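Long-range contacts in DR2417 (Deinococcus radiodurans, PDB 4XWW), which degrades RNA as a dimeric, metal-dependent ribonuclease of the metallo-beta-lactamase superfamily, probably working 5'-3' in rRNA maturation and mRNA decay: residues R237-L242 / A330-R335; N254-A259 / G284-P289; V267-S272 / L293-V298. All blocks are in the same frame, centred on the assembly; numbering follows the deposited sequence.

Interaction 1: R237-L242 / A330-R335; sequences RGRVFL and AKIALR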
loop_
_atom_site.group_PDB
_atom_site.type_symbol
_atom_site.label_atom_id
_atom_site.label_comp_id
_atom_site.label_asym_id
_atom_site.label_seq_id
_atom_site.Cartn_x
_atom_site.Cartn_y
_atom_site.Cartn_z
ATOM N N ARG A 237 -16.624 -28.385 2.397
ATOM C CA ARG A 237 -16.520 -29.826 2.235
ATOM C C ARG A 237 -15.337 -30.395 3.004
ATOM O O ARG A 237 -15.360 -31.557 3.429
ATOM C CB ARG A 237 -16.395 -30.168 0.740
ATOM C CG ARG A 237 -16.431 -31.642 0.396
ATOM C CD ARG A 237 -16.213 -31.831 -1.106
ATOM N NE ARG A 237 -16.087 -33.236 -1.478
ATOM C CZ ARG A 237 -16.856 -33.844 -2.375
ATOM N NH1 ARG A 237 -17.813 -33.168 -2.997
ATOM N NH2 ARG A 237 -16.665 -35.127 -2.657
ATOM N N GLY A 238 -14.302 -29.575 3.185
ATOM C CA GLY A 238 -13.065 -30.067 3.766
ATOM C C GLY A 238 -12.629 -29.267 4.985
ATOM O O GLY A 238 -13.453 -28.746 5.734
ATOM N N ARG A 239 -11.319 -29.166 5.181
ATOM C CA ARG A 239 -10.766 -28.388 6.288
ATOM C C ARG A 239 -11.068 -26.892 6.122
ATOM O O ARG A 239 -11.166 -26.384 5.003
ATOM C CB ARG A 239 -9.250 -28.603 6.390
ATOM C CG ARG A 239 -8.821 -30.009 6.683
ATOM C CD ARG A 239 -7.338 -30.062 7.049
ATOM N NE ARG A 239 -6.519 -29.574 5.942
ATOM C CZ ARG A 239 -5.194 -29.658 5.887
ATOM N NH1 ARG A 239 -4.521 -30.230 6.872
ATOM N NH2 ARG A 239 -4.540 -29.174 4.838
ATOM N N VAL A 240 -11.201 -26.185 7.236
ATOM C CA VAL A 240 -11.371 -24.733 7.224
ATOM C C VAL A 240 -10.248 -24.103 8.034
ATOM O O VAL A 240 -9.977 -24.515 9.175
ATOM C CB VAL A 240 -12.744 -24.288 7.799
ATOM C CG1 VAL A 240 -12.866 -22.756 7.866
ATOM C CG2 VAL A 240 -13.892 -24.904 7.023
ATOM N N PHE A 241 -9.607 -23.109 7.432
ATOM C CA PHE A 241 -8.664 -22.231 8.105
ATOM C C PHE A 241 -9.255 -20.846 8.108
ATOM O O PHE A 241 -9.754 -20.366 7.087
ATOM C CB PHE A 241 -7.298 -22.215 7.410
ATOM C CG PHE A 241 -6.637 -23.566 7.296
ATOM C CD1 PHE A 241 -7.096 -24.507 6.383
ATOM C CD2 PHE A 241 -5.539 -23.886 8.077
ATOM C CE1 PHE A 241 -6.480 -25.758 6.275
ATOM C CE2 PHE A 241 -4.913 -25.117 7.967
ATOM C CZ PHE A 241 -5.389 -26.060 7.073
ATOM N N LEU A 242 -9.215 -20.184 9.257
ATOM C CA LEU A 242 -9.743 -18.840 9.345
ATOM C C LEU A 242 -8.737 -17.953 10.076
ATOM O O LEU A 242 -8.139 -18.389 11.045
ATOM C CB LEU A 242 -11.099 -18.842 10.076
ATOM C CG LEU A 242 -11.795 -17.494 10.245
ATOM C CD1 LEU A 242 -13.314 -17.704 10.247
ATOM C CD2 LEU A 242 -11.356 -16.790 11.553
ATOM N N ALA A 330 5.692 -25.824 9.351
ATOM C CA ALA A 330 6.430 -27.041 9.688
ATOM C C ALA A 330 5.525 -28.242 9.926
ATOM O O ALA A 330 5.969 -29.377 9.819
ATOM C CB ALA A 330 7.302 -26.803 10.917
ATOM N N LYS A 331 4.260 -28.001 10.257
ATOM C CA LYS A 331 3.394 -29.103 10.656
ATOM C C LYS A 331 2.130 -29.224 9.828
ATOM O O LYS A 331 1.467 -30.260 9.853
ATOM C CB LYS A 331 3.012 -28.969 12.130
ATOM C CG LYS A 331 4.153 -29.214 13.098
ATOM C CD LYS A 331 3.749 -28.751 14.488
ATOM C CE LYS A 331 4.743 -29.207 15.544
ATOM N NZ LYS A 331 4.208 -29.034 16.930
ATOM N N ILE A 332 1.784 -28.166 9.104
ATOM C CA ILE A 332 0.557 -28.165 8.325
ATOM C C ILE A 332 0.859 -27.772 6.874
ATOM O O ILE A 332 1.653 -26.869 6.609
ATOM C CB ILE A 332 -0.501 -27.199 8.923
ATOM C CG1 ILE A 332 -0.743 -27.482 10.408
ATOM C CG2 ILE A 332 -1.808 -27.287 8.152
ATOM C CD1 ILE A 332 -1.468 -26.335 11.130
ATOM N N ALA A 333 0.213 -28.449 5.934
ATOM C CA ALA A 333 0.335 -28.101 4.526
ATOM C C ALA A 333 -1.031 -27.926 3.869
ATOM O O ALA A 333 -1.859 -28.831 3.903
ATOM C CB ALA A 333 1.140 -29.164 3.795
ATOM N N LEU A 334 -1.258 -26.757 3.267
ATOM C CA LEU A 334 -2.494 -26.502 2.531
ATOM C C LEU A 334 -2.594 -27.386 1.291
ATOM O O LEU A 334 -1.577 -27.835 0.752
ATOM C CB LEU A 334 -2.584 -25.032 2.123
ATOM C CG LEU A 334 -2.717 -24.045 3.289
ATOM C CD1 LEU A 334 -2.974 -22.647 2.786
ATOM C CD2 LEU A 334 -3.822 -24.459 4.238
ATOM N N ARG A 335 -3.824 -27.633 0.843
ATOM C CA ARG A 335 -4.059 -28.427 -0.370
ATOM C C ARG A 335 -5.408 -28.076 -0.998
ATOM O O ARG A 335 -6.281 -27.496 -0.332
ATOM C CB ARG A 335 -3.991 -29.930 -0.061
ATOM C CG ARG A 335 -4.761 -30.380 1.183
ATOM C CD ARG A 335 -4.695 -31.910 1.345
ATOM N NE ARG A 335 -4.793 -32.340 2.744
ATOM C CZ ARG A 335 -5.933 -32.595 3.378
ATOM N NH1 ARG A 335 -7.094 -32.462 2.750
ATOM N NH2 ARG A 335 -5.918 -32.998 4.642
HETATM O O HOH W 1 -1.641 -30.766 6.583
#

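Interaction 2: N254-A259 / G284-P289; sequences NILDLA and GHMNPP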
loop_
_atom_site.group_PDB
_atom_site.type_symbol
_atom_site.label_atom_id
_atom_site.label_comp_id
_atom_site.label_asym_id
_atom_site.label_seq_id
_atom_site.Cartn_x
_atom_site.Cartn_y
_atom_site.Cartn_z
ATOM N N ASN A 254 -17.646 -16.468 18.781
ATOM C CA ASN A 254 -18.751 -16.861 17.906
ATOM C C ASN A 254 -18.330 -17.967 16.934
ATOM O O ASN A 254 -19.120 -18.854 16.622
ATOM C CB ASN A 254 -19.293 -15.638 17.160
ATOM C CG ASN A 254 -20.006 -14.656 18.086
ATOM O OD1 ASN A 254 -20.523 -15.036 19.146
ATOM N ND2 ASN A 254 -20.065 -13.395 17.674
ATOM N N ILE A 255 -17.072 -17.950 16.505
ATOM C CA ILE A 255 -16.558 -19.021 15.656
ATOM C C ILE A 255 -16.449 -20.337 16.448
ATOM O O ILE A 255 -16.755 -21.410 15.927
ATOM C CB ILE A 255 -15.194 -18.632 15.046
ATOM C CG1 ILE A 255 -15.396 -17.478 14.052
ATOM C CG2 ILE A 255 -14.483 -19.860 14.443
ATOM C CD1 ILE A 255 -14.116 -16.711 13.779
ATOM N N LEU A 256 -16.027 -20.256 17.705
ATOM C CA LEU A 256 -15.966 -21.461 18.539
ATOM C C LEU A 256 -17.344 -22.099 18.648
ATOM O O LEU A 256 -17.496 -23.316 18.521
ATOM C CB LEU A 256 -15.429 -21.148 19.937
ATOM C CG LEU A 256 -14.049 -20.494 19.979
ATOM C CD1 LEU A 256 -13.576 -20.358 21.446
ATOM C CD2 LEU A 256 -13.031 -21.253 19.142
ATOM N N ASP A 257 -18.353 -21.261 18.854
ATOM C CA ASP A 257 -19.694 -21.784 19.043
ATOM C C ASP A 257 -20.269 -22.355 17.748
ATOM O O ASP A 257 -20.866 -23.427 17.762
ATOM C CB ASP A 257 -20.606 -20.707 19.625
ATOM C CG ASP A 257 -20.287 -20.408 21.093
ATOM O OD1 ASP A 257 -19.957 -21.349 21.848
ATOM O OD2 ASP A 257 -20.333 -19.227 21.481
ATOM N N LEU A 258 -20.078 -21.671 16.621
ATOM C CA LEU A 258 -20.580 -22.234 15.365
ATOM C C LEU A 258 -19.813 -23.487 14.974
ATOM O O LEU A 258 -20.384 -24.395 14.379
ATOM C CB LEU A 258 -20.534 -21.212 14.224
ATOM C CG LEU A 258 -19.191 -20.799 13.628
ATOM C CD1 LEU A 258 -18.757 -21.731 12.472
ATOM C CD2 LEU A 258 -19.284 -19.347 13.172
ATOM N N ALA A 259 -18.530 -23.549 15.322
ATOM C CA ALA A 259 -17.733 -24.746 15.044
ATOM C C ALA A 259 -18.321 -25.952 15.751
ATOM O O ALA A 259 -18.455 -27.028 15.172
ATOM C CB ALA A 259 -16.280 -24.543 15.465
ATOM N N GLY A 284 -12.932 -14.347 31.624
ATOM C CA GLY A 284 -14.294 -14.786 31.378
ATOM C C GLY A 284 -14.949 -14.394 30.066
ATOM O O GLY A 284 -16.152 -14.598 29.891
ATOM N N HIS A 285 -14.176 -13.846 29.130
ATOM C CA HIS A 285 -14.749 -13.404 27.864
ATOM C C HIS A 285 -14.756 -14.486 26.799
ATOM O O HIS A 285 -15.472 -14.379 25.814
ATOM C CB HIS A 285 -14.000 -12.176 27.339
ATOM C CG HIS A 285 -14.075 -11.011 28.267
ATOM N ND1 HIS A 285 -15.229 -10.288 28.461
ATOM C CD2 HIS A 285 -13.139 -10.449 29.076
ATOM C CE1 HIS A 285 -15.012 -9.335 29.353
ATOM N NE2 HIS A 285 -13.746 -9.410 29.733
ATOM N N MET A 286 -13.957 -15.523 27.007
ATOM C CA MET A 286 -13.889 -16.626 26.053
ATOM C C MET A 286 -14.141 -17.940 26.764
ATOM O O MET A 286 -13.492 -18.241 27.764
ATOM C CB MET A 286 -12.540 -16.664 25.347
ATOM C CG MET A 286 -12.495 -17.634 24.160
ATOM S SD MET A 286 -10.864 -17.726 23.396
ATOM C CE MET A 286 -10.844 -16.163 22.487
ATOM N N ASN A 287 -15.074 -18.720 26.227
ATOM C CA ASN A 287 -15.479 -19.982 26.820
ATOM C C ASN A 287 -15.667 -21.040 25.737
ATOM O O ASN A 287 -16.741 -21.172 25.165
ATOM C CB ASN A 287 -16.766 -19.795 27.627
ATOM C CG ASN A 287 -16.621 -18.753 28.722
ATOM O OD1 ASN A 287 -16.110 -19.050 29.803
ATOM N ND2 ASN A 287 -17.063 -17.525 28.449
ATOM N N PRO A 288 -14.602 -21.781 25.435
ATOM C CA PRO A 288 -14.676 -22.792 24.378
ATOM C C PRO A 288 -15.628 -23.907 24.794
ATOM O O PRO A 288 -15.473 -24.458 25.880
ATOM C CB PRO A 288 -13.232 -23.306 24.261
ATOM C CG PRO A 288 -12.390 -22.285 24.964
ATOM C CD PRO A 288 -13.256 -21.670 26.012
ATOM N N PRO A 289 -16.611 -24.219 23.942
ATOM C CA PRO A 289 -17.613 -25.238 24.263
ATOM C C PRO A 289 -16.999 -26.639 24.270
ATOM O O PRO A 289 -17.511 -27.544 24.927
ATOM C CB PRO A 289 -18.653 -25.079 23.148
ATOM C CG PRO A 289 -17.943 -24.352 22.043
ATOM C CD PRO A 289 -16.917 -23.496 22.695
HETATM O O HOH W 2 -19.973 -21.274 24.572
#

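Interaction 3: V267-S272 / L293-V298; sequences VMEGRS and LTSEEV. With nucleotides of chain C.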
loop_
_atom_site.group_PDB
_atom_site.type_symbol
_atom_site.label_atom_id
_atom_site.label_comp_id
_atom_site.label_asym_id
_atom_site.label_seq_id
_atom_site.Cartn_x
_atom_site.Cartn_y
_atom_site.Cartn_z
ATOM N N VAL A 267 -8.485 -25.636 16.389
ATOM C CA VAL A 267 -7.072 -25.491 16.720
ATOM C C VAL A 267 -6.756 -24.011 16.699
ATOM O O VAL A 267 -7.035 -23.326 15.712
ATOM C CB VAL A 267 -6.127 -26.198 15.714
ATOM C CG1 VAL A 267 -4.668 -25.992 16.119
ATOM C CG2 VAL A 267 -6.417 -27.681 15.610
ATOM N N MET A 268 -6.184 -23.519 17.786
ATOM C CA MET A 268 -5.728 -22.139 17.832
ATOM C C MET A 268 -4.261 -22.140 17.434
ATOM O O MET A 268 -3.437 -22.786 18.081
ATOM C CB MET A 268 -5.938 -21.536 19.224
ATOM C CG MET A 268 -7.400 -21.541 19.700
ATOM S SD MET A 268 -8.474 -20.329 18.890
ATOM C CE MET A 268 -8.046 -18.840 19.808
ATOM N N GLU A 269 -3.941 -21.441 16.351
ATOM C CA GLU A 269 -2.598 -21.483 15.788
ATOM C C GLU A 269 -1.958 -20.107 15.768
ATOM O O GLU A 269 -2.532 -19.152 15.256
ATOM C CB GLU A 269 -2.621 -22.047 14.368
ATOM C CG GLU A 269 -2.771 -23.545 14.269
ATOM C CD GLU A 269 -1.452 -24.284 14.417
ATOM O OE1 GLU A 269 -0.398 -23.763 13.986
ATOM O OE2 GLU A 269 -1.483 -25.398 14.960
ATOM N N GLY A 270 -0.745 -20.016 16.300
ATOM C CA GLY A 270 -0.008 -18.770 16.241
ATOM C C GLY A 270 0.136 -18.278 17.662
ATOM O O GLY A 270 -0.838 -18.285 18.428
ATOM N N ARG A 271 1.351 -17.867 18.011
ATOM C CA ARG A 271 1.655 -17.430 19.375
ATOM C C ARG A 271 0.627 -16.435 19.898
ATOM O O ARG A 271 0.110 -16.571 21.016
ATOM C CB ARG A 271 3.046 -16.796 19.439
ATOM C CG ARG A 271 3.522 -16.580 20.865
ATOM C CD ARG A 271 4.589 -15.502 20.974
ATOM N NE ARG A 271 5.851 -15.873 20.337
ATOM C CZ ARG A 271 7.047 -15.551 20.822
ATOM N NH1 ARG A 271 8.149 -15.921 20.184
ATOM N NH2 ARG A 271 7.141 -14.862 21.953
ATOM N N SER A 272 0.323 -15.441 19.076
ATOM C CA SER A 272 -0.581 -14.376 19.487
ATOM C C SER A 272 -2.013 -14.879 19.741
ATOM O O SER A 272 -2.689 -14.399 20.648
ATOM C CB SER A 272 -0.582 -13.261 18.441
ATOM O OG SER A 272 -0.732 -11.995 19.061
ATOM N N LEU A 293 -7.863 -28.248 20.413
ATOM C CA LEU A 293 -6.977 -29.353 20.050
ATOM C C LEU A 293 -5.699 -28.825 19.405
ATOM O O LEU A 293 -5.657 -27.676 18.970
ATOM C CB LEU A 293 -7.674 -30.324 19.088
ATOM C CG LEU A 293 -8.870 -31.151 19.550
ATOM C CD1 LEU A 293 -9.311 -32.111 18.446
ATOM C CD2 LEU A 293 -8.536 -31.919 20.805
ATOM N N THR A 294 -4.666 -29.662 19.341
ATOM C CA THR A 294 -3.454 -29.312 18.613
ATOM C C THR A 294 -3.567 -29.786 17.176
ATOM O O THR A 294 -4.427 -30.598 16.845
ATOM C CB THR A 294 -2.191 -29.941 19.214
ATOM O OG1 THR A 294 -2.285 -31.363 19.123
ATOM C CG2 THR A 294 -2.025 -29.531 20.664
ATOM N N SER A 295 -2.667 -29.303 16.333
ATOM C CA SER A 295 -2.677 -29.692 14.930
ATOM C C SER A 295 -2.435 -31.189 14.782
ATOM O O SER A 295 -2.950 -31.822 13.862
ATOM C CB SER A 295 -1.624 -28.910 14.148
ATOM O OG SER A 295 -0.326 -29.217 14.613
ATOM N N GLU A 296 -1.654 -31.757 15.695
ATOM C CA GLU A 296 -1.425 -33.196 15.682
ATOM C C GLU A 296 -2.720 -33.945 15.986
ATOM O O GLU A 296 -3.049 -34.929 15.326
ATOM C CB GLU A 296 -0.333 -33.573 16.683
ATOM C CG GLU A 296 1.059 -33.114 16.273
ATOM C CD GLU A 296 1.431 -31.734 16.812
ATOM O OE1 GLU A 296 0.548 -30.993 17.309
ATOM O OE2 GLU A 296 2.626 -31.393 16.735
ATOM N N GLU A 297 -3.469 -33.444 16.959
ATOM C CA GLU A 297 -4.692 -34.099 17.412
ATOM C C GLU A 297 -5.816 -34.065 16.366
ATOM O O GLU A 297 -6.565 -35.032 16.237
ATOM C CB GLU A 297 -5.156 -33.459 18.729
ATOM C CG GLU A 297 -4.179 -33.751 19.874
ATOM C CD GLU A 297 -4.509 -33.052 21.186
ATOM O OE1 GLU A 297 -5.153 -31.982 21.180
ATOM O OE2 GLU A 297 -4.112 -33.603 22.228
ATOM N N VAL A 298 -5.936 -32.970 15.622
ATOM C CA VAL A 298 -6.990 -32.893 14.600
ATOM C C VAL A 298 -6.633 -33.659 13.350
ATOM O O VAL A 298 -7.499 -33.972 12.543
ATOM C CB VAL A 298 -7.325 -31.465 14.191
ATOM C CG1 VAL A 298 -7.847 -30.710 15.371
ATOM C CG2 VAL A 298 -6.128 -30.765 13.517
ATOM P P U C 6 2.187 -15.012 15.239
ATOM O OP1 U C 6 1.900 -16.293 14.542
ATOM O OP2 U C 6 1.594 -14.720 16.575
ATOM O "O5'" U C 6 3.768 -14.881 15.418
ATOM C "C5'" U C 6 4.647 -14.874 14.305
ATOM C "C4'" U C 6 6.047 -14.498 14.723
ATOM O "O4'" U C 6 6.054 -13.143 15.246
ATOM C "C3'" U C 6 6.634 -15.331 15.851
ATOM O "O3'" U C 6 7.166 -16.567 15.411
ATOM C "C2'" U C 6 7.664 -14.391 16.462
ATOM O "O2'" U C 6 8.834 -14.338 15.661
ATOM C "C1'" U C 6 6.942 -13.051 16.343
ATOM N N1 U C 6 6.168 -12.730 17.569
ATOM C C2 U C 6 6.834 -12.077 18.590
ATOM O O2 U C 6 8.008 -11.758 18.513
ATOM N N3 U C 6 6.075 -11.806 19.705
ATOM C C4 U C 6 4.746 -12.118 19.907
ATOM O O4 U C 6 4.201 -11.808 20.969
ATOM C C5 U C 6 4.126 -12.795 18.808
ATOM C C6 U C 6 4.842 -13.069 17.712
ATOM P P U C 5 -2.286 -10.090 15.711
ATOM O OP1 U C 5 -2.713 -9.511 14.418
ATOM O OP2 U C 5 -3.082 -11.172 16.325
ATOM O "O5'" U C 5 -0.793 -10.614 15.552
ATOM C "C5'" U C 5 -0.511 -11.691 14.647
ATOM C "C4'" U C 5 0.885 -11.570 14.088
ATOM O "O4'" U C 5 1.414 -10.237 14.324
ATOM C "C3'" U C 5 1.926 -12.476 14.720
ATOM O "O3'" U C 5 1.832 -13.814 14.253
ATOM C "C2'" U C 5 3.214 -11.777 14.311
ATOM O "O2'" U C 5 3.556 -12.000 12.961
ATOM C "C1'" U C 5 2.820 -10.314 14.511
ATOM N N1 U C 5 3.145 -9.832 15.861
ATOM C C2 U C 5 4.441 -9.417 16.092
ATOM O O2 U C 5 5.298 -9.415 15.226
ATOM N N3 U C 5 4.691 -8.993 17.372
ATOM C C4 U C 5 3.806 -8.951 18.427
ATOM O O4 U C 5 4.188 -8.541 19.524
ATOM C C5 U C 5 2.487 -9.408 18.112
ATOM C C6 U C 5 2.210 -9.829 16.872
ATOM P P U C 7 7.158 -17.823 16.389
ATOM O OP1 U C 7 5.747 -18.211 16.627
ATOM O OP2 U C 7 8.034 -17.509 17.542
ATOM O "O5'" U C 7 7.862 -18.957 15.522
ATOM C "C5'" U C 7 7.221 -19.502 14.356
ATOM C "C4'" U C 7 8.221 -19.657 13.235
ATOM O "O4'" U C 7 9.475 -20.160 13.775
ATOM C "C3'" U C 7 7.822 -20.641 12.142
ATOM O "O3'" U C 7 8.388 -20.254 10.896
ATOM C "C2'" U C 7 8.445 -21.941 12.634
ATOM O "O2'" U C 7 8.679 -22.871 11.597
ATOM C "C1'" U C 7 9.762 -21.434 13.218
ATOM N N1 U C 7 10.335 -22.301 14.263
ATOM C C2 U C 7 10.371 -23.661 14.014
ATOM O O2 U C 7 9.946 -24.158 12.986
ATOM N N3 U C 7 10.923 -24.416 15.018
ATOM C C4 U C 7 11.437 -23.968 16.216
ATOM O O4 U C 7 11.900 -24.780 17.020
ATOM C C5 U C 7 11.369 -22.551 16.397
ATOM C C6 U C 7 10.840 -21.784 15.437
HETATM O O HOH W 3 -5.097 -25.262 19.989
HETATM O O HOH W 4 0.758 -26.764 14.256
HETATM O O HOH W 5 -1.231 -26.812 16.997
#

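Interaction 1: R237-L242 / A330-R335
Arg239, just before strand 240-243, and Phe241 within it, reach from this middle strand of the parallel sheet in the beta-CASP domain to Ile332, Ala333, Leu334 and Arg335 in the loop that leads into the neighbouring strand 339-342. The Arg239 chain folds at chi3 (-61°), which lays its guanidinium flat between two groups. CZ of Phe241 stands over the centre of one face, so the aromatic ring presents its edge there, while the guanidinium of Arg335 stacks on the opposite face, the centres 3.9 Å apart and the planes nearly parallel. Although the Arg335 CG sits between its own backbone N and carbonyl carbon, the rest of its chain runs out straight to NE, and the two arginine chains cross at about a right angle. Stacking of like charges is probably eased by carboxylates: Arg239 has a salt bridge to Asp338 and Arg335 one to Asp303. In the plane of its guanidinium, Arg239 NH2 donates to Ala333 O at 2.9 Å, approaching from above the carbonyl plane. The Phe241 ring also anchors the apolar half of the contact. Leu334 CD2 lies over its face, 3.7 Å from the ring centroid in a CH-pi contact, and Ile332 CG2 meets the edge at CE2, 3.8 Å away. Leu324 of helix 320-326 packs against all three of these apolar side chains. A water completes the polar half, accepting from Arg239 NH1 at 2.9 Å and from Ala333 N at 3.0 Å.

Interaction 2: N254-A259 / G284-P289
Leu256 and Asp257 of helix 249-261 meet Met286, Pro288 and Pro289 in the loop that follows helix 271-282 of the beta-CASP domain, a helix closed by a Schellman motif with Gly284 as its C-prime residue. The main bump is Leu256. Its CG lies beside the backbone N (chi1 -57°), and the extended chain carries CD1 into a hollow of the loop, 4.0 Å from Met286 CG on one wall and 4.0 Å from Pro288 CA on another. Leucine and methionine side chains cross at about a right angle, and Met286 continues onward to pack on Ala277 and Ala280 of the helix it follows, so Met286 links the loop to both helices. The reciprocal bump is the Pro289 ring, seated against the outside of helix 249-261. Its CD touches Leu256 CB at 3.9 Å, while its CG approaches the Leu256 carbonyl O at 3.7 Å and Asp257 OD1 at 3.6 Å. The aspartate thus flanks the proline with its carboxylate. Polar links border this apolar fit. Gln253, one turn earlier in the helix, donates from NE2 to Asp257 OD2 and accepts at OE1 from Asn287 N. On the other carboxylate oxygen, a water donates to Asp257 OD1 at 2.7 Å and, over a longer 3.3 Å, to Asn287 O.

Interaction 3: V267-S272 / L293-V298
Val267, on the edge strand 265-269, packs against Leu293 and Val298: its CA makes a CH...O contact with Leu293 O, and its CG2 presses unusually close to Val298 CG1, at 3.4 Å. Thr294 and Glu297 form a capping box at the start of the weakly bonded helix 295-298. Two waters that donate to Glu269 OE2 connect it with Ser295, one at N and one at OG. Beyond the strand, Arg271 leaves the protein contact for the RNA of chain C. Its CB lies 3.8 Å from U6 OP2. With CG anti to the backbone N (chi1 -169°), the chain then passes to CD, above the C4-C5 rim of the uracil, 3.5 Å from U6 C5. Past a bend at chi3, NE (3.8 Å from U6 C5) and CZ lie over the ring; NH2 is 3.9 Å from U6 N3, while NH1 donates almost straight (177°) to U7 OP2 at 3.1 Å, with that oxygen in the guanidinium plane. Ser272 N donates to U6 OP2 at 2.9 Å. Gly270 occupies the N-cap, its CA close to U6 OP1. Here the N terminus of helix 271-282 holds the U6 phosphate, consistent with an RNA-binding site of the beta-CASP domain.

Overall arrangement
From the N terminus, the chain first passes through segment 237-242, on the middle strand of the parallel sheet, runs through helix 249-261 with segment 254-259, and returns along strand 265-269 into 267-272. Helix 271-282 follows, and segment 284-289 then closes interaction 2; 293-298 closes interaction 3 soon after. Because their segments alternate, these two contacts cross. Both nest inside the much longer loop that interaction 1 closes at 330-335. Interactions 1 and 3 share the parallel sheet and touch directly, through the Lys331–Glu296 salt bridge and Ile332 against Glu269 and Ser295. Interaction 2 adds the helical layer, joined to interaction 1 where Leu242 packs on Ile255.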